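Local coordinates for protein intracellular serine protease (Bacillus licheniformis, PDB 4ZOQ) that probably cleaves peptide bonds as a subtilisin-like serine endopeptidase that processes lanthipeptides, at residues T84-Q89 / G274-A279. Sequence-based numbering, arbitrary orientation.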
ATOM      1  N   THR B  84      13.009  -8.643   3.681  1.00 46.93           N
ATOM      2  CA  THR B  84      12.790  -8.968   2.274  1.00 43.09           C
ATOM      3  C   THR B  84      13.126  -7.807   1.326  1.00 44.08           C
ATOM      4  O   THR B  84      13.503  -8.040   0.172  1.00 42.59           O
ATOM      5  CB  THR B  84      11.339  -9.391   2.029  1.00 42.63           C
ATOM      6  OG1 THR B  84      10.484  -8.245   2.154  1.00 47.85           O
ATOM      7  CG2 THR B  84      10.920 -10.440   3.039  1.00 43.74           C
ATOM      8  N   GLY B  85      13.039  -6.570   1.823  1.00 42.14           N
ATOM      9  CA  GLY B  85      13.320  -5.400   1.000  1.00 41.96           C
ATOM     10  C   GLY B  85      12.088  -4.763   0.355  1.00 40.42           C
ATOM     11  O   GLY B  85      12.154  -3.679  -0.217  1.00 42.43           O
ATOM     12  N   HIS B  86      10.958  -5.448   0.455  1.00 39.71           N
ATOM     13  CA  HIS B  86       9.740  -5.041  -0.204  1.00 37.65           C
ATOM     14  C   HIS B  86       9.197  -3.704   0.300  1.00 38.75           C
ATOM     15  O   HIS B  86       8.783  -2.870  -0.497  1.00 38.17           O
ATOM     16  CB  HIS B  86       8.696  -6.137  -0.022  1.00 35.66           C
ATOM     17  CG  HIS B  86       7.463  -5.941  -0.840  1.00 44.97           C
ATOM     18  ND1 HIS B  86       6.338  -5.308  -0.350  1.00 41.55           N
ATOM     19  CD2 HIS B  86       7.157  -6.333  -2.101  1.00 45.91           C
ATOM     20  CE1 HIS B  86       5.403  -5.292  -1.284  1.00 40.91           C
ATOM     21  NE2 HIS B  86       5.872  -5.912  -2.354  1.00 44.43           N
ATOM     22  N   GLY B  87       9.186  -3.506   1.617  1.00 37.11           N
ATOM     23  CA  GLY B  87       8.666  -2.280   2.200  1.00 35.66           C
ATOM     24  C   GLY B  87       9.541  -1.080   1.902  1.00 36.27           C
ATOM     25  O   GLY B  87       9.054   0.041   1.783  1.00 38.49           O
ATOM     26  N   THR B  88      10.845  -1.321   1.836  1.00 34.57           N
ATOM     27  CA  THR B  88      11.840  -0.313   1.472  1.00 36.89           C
ATOM     28  C   THR B  88      11.704   0.118   0.022  1.00 35.46           C
ATOM     29  O   THR B  88      11.903   1.282  -0.303  1.00 35.60           O
ATOM     30  CB  THR B  88      13.260  -0.820   1.736  1.00 35.56           C
ATOM     31  OG1 THR B  88      13.371  -1.113   3.131  1.00 38.50           O
ATOM     32  CG2 THR B  88      14.297   0.226   1.378  1.00 34.54           C
ATOM     33  N   GLN B  89      11.382  -0.818  -0.859  1.00 32.59           N
ATOM     34  CA  GLN B  89      11.145  -0.422  -2.240  1.00 35.55           C
ATOM     35  C   GLN B  89       9.872   0.451  -2.316  1.00 34.12           C
ATOM     36  O   GLN B  89       9.872   1.516  -2.946  1.00 34.40           O
ATOM     37  CB  GLN B  89      11.021  -1.651  -3.136  1.00 33.56           C
ATOM     38  CG  GLN B  89      12.281  -2.499  -3.123  1.00 35.67           C
ATOM     39  CD  GLN B  89      12.188  -3.706  -4.038  1.00 35.38           C
ATOM     40  OE1 GLN B  89      11.464  -4.659  -3.755  1.00 40.22           O
ATOM     41  NE2 GLN B  89      12.906  -3.657  -5.158  1.00 29.81           N
ATOM     42  N   GLY B 274       6.294  -3.352 -10.721  1.00 28.99           N
ATOM     43  CA  GLY B 274       5.103  -3.885 -10.084  1.00 26.07           C
ATOM     44  C   GLY B 274       4.083  -2.853  -9.613  1.00 30.48           C
ATOM     45  O   GLY B 274       4.406  -1.637  -9.435  1.00 26.35           O
ATOM     46  N   THR B 275       2.838  -3.323  -9.460  1.00 25.84           N
ATOM     47  CA  THR B 275       1.771  -2.495  -8.905  1.00 27.13           C
ATOM     48  C   THR B 275       2.135  -2.084  -7.471  1.00 27.74           C
ATOM     49  O   THR B 275       1.682  -1.050  -6.964  1.00 27.42           O
ATOM     50  CB  THR B 275       0.369  -3.191  -8.899  1.00 26.62           C
ATOM     51  OG1 THR B 275       0.451  -4.449  -8.229  1.00 26.52           O
ATOM     52  CG2 THR B 275      -0.172  -3.415 -10.314  1.00 25.10           C
ATOM     53  N   SER B 276       2.970  -2.867  -6.808  1.00 27.25           N
ATOM     54  CA  SER B 276       3.367  -2.481  -5.454  1.00 28.62           C
ATOM     55  C   SER B 276       4.228  -1.222  -5.472  1.00 26.15           C
ATOM     56  O   SER B 276       4.454  -0.583  -4.462  1.00 26.02           O
ATOM     57  CB  SER B 276       4.131  -3.617  -4.780  1.00 35.44           C
ATOM     58  OG  SER B 276       5.408  -3.793  -5.372  1.00 33.51           O
ATOM     59  N   LEU B 277       4.703  -0.880  -6.660  1.00 29.25           N
ATOM     60  CA  LEU B 277       5.506   0.296  -6.869  1.00 25.89           C
ATOM     61  C   LEU B 277       4.661   1.413  -7.480  1.00 27.02           C
ATOM     62  O   LEU B 277       5.071   2.566  -7.491  1.00 27.90           O
ATOM     63  CB  LEU B 277       6.686  -0.036  -7.773  1.00 26.10           C
ATOM     64  CG  LEU B 277       7.577  -1.157  -7.234  1.00 26.85           C
ATOM     65  CD1 LEU B 277       8.719  -1.429  -8.193  1.00 25.66           C
ATOM     66  CD2 LEU B 277       8.088  -0.862  -5.805  1.00 26.52           C
ATOM     67  N   ALA B 278       3.473   1.074  -7.963  1.00 26.83           N
ATOM     68  CA  ALA B 278       2.616   2.090  -8.535  1.00 27.09           C
ATOM     69  C   ALA B 278       1.802   2.737  -7.462  1.00 25.65           C
ATOM     70  O   ALA B 278       1.721   3.966  -7.418  1.00 26.54           O
ATOM     71  CB  ALA B 278       1.713   1.515  -9.619  1.00 25.52           C
ATOM     72  N   ALA B 279       1.202   1.916  -6.599  1.00 25.36           N
ATOM     73  CA  ALA B 279       0.337   2.437  -5.540  1.00 25.45           C
ATOM     74  C   ALA B 279       0.994   3.531  -4.664  1.00 26.08           C
ATOM     75  O   ALA B 279       0.350   4.551  -4.399  1.00 26.15           O
ATOM     76  CB  ALA B 279      -0.194   1.303  -4.678  1.00 25.71           C
TER
HETATM   77  O   HOH W   1       7.201  -2.879  -3.222  1.00 38.21           O
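H86 and S276 face each other across the predicted catalytic centre of this subtilisin-fold protease, two members of an Asp-His-Ser charge relay that D51 completes. The imidazole approaches the serine with its NE2 corner, which lies 3.7 Å from S276 OG and 3.8 Å from S276 CB. That separation is too long for a hydrogen bond, and the hydroxyl stands oblique to the ring. A water links the serine to the histidine backbone: it lies 2.9 Å from S276 OG and donates to the carbonyl H86 O at 3.2 Å. The same water rests over the centre of one imidazole face, 3.4 Å above its plane, so the ring, its own carbonyl and the serine hydroxyl all border it.

Torsions aim both groups inward. With CG of H86 anti to the backbone N (chi1 -171°), the ring swings toward the serine, while a chi1 of 70° in S276 sets OG between its backbone N and carbonyl carbon, where it meets the water. Beside the polar pair, a methyl of L277, CD2, meets CB of Q89, three residues after the histidine, at 4.0 Å; L277 also packs on V246 and T248 and, like Q89, touches S272.

Outside this layer, D51 at the end of strand 46-51 is hydrogen-bonded through OD1 to H86 ND1, which probably helps set the rotation of the ring and turns NE2 to the serine side. The predicted catalytic histidine opens helix 86-97. G85 occupies the N-cap position of this helix, and its carbonyl O accepts Q89 N at 3.0 Å. Just before it, T84 OG1 receives a weak but nearly straight bond from H86 N, 3.3 Å long with an N-H...O angle of 168°.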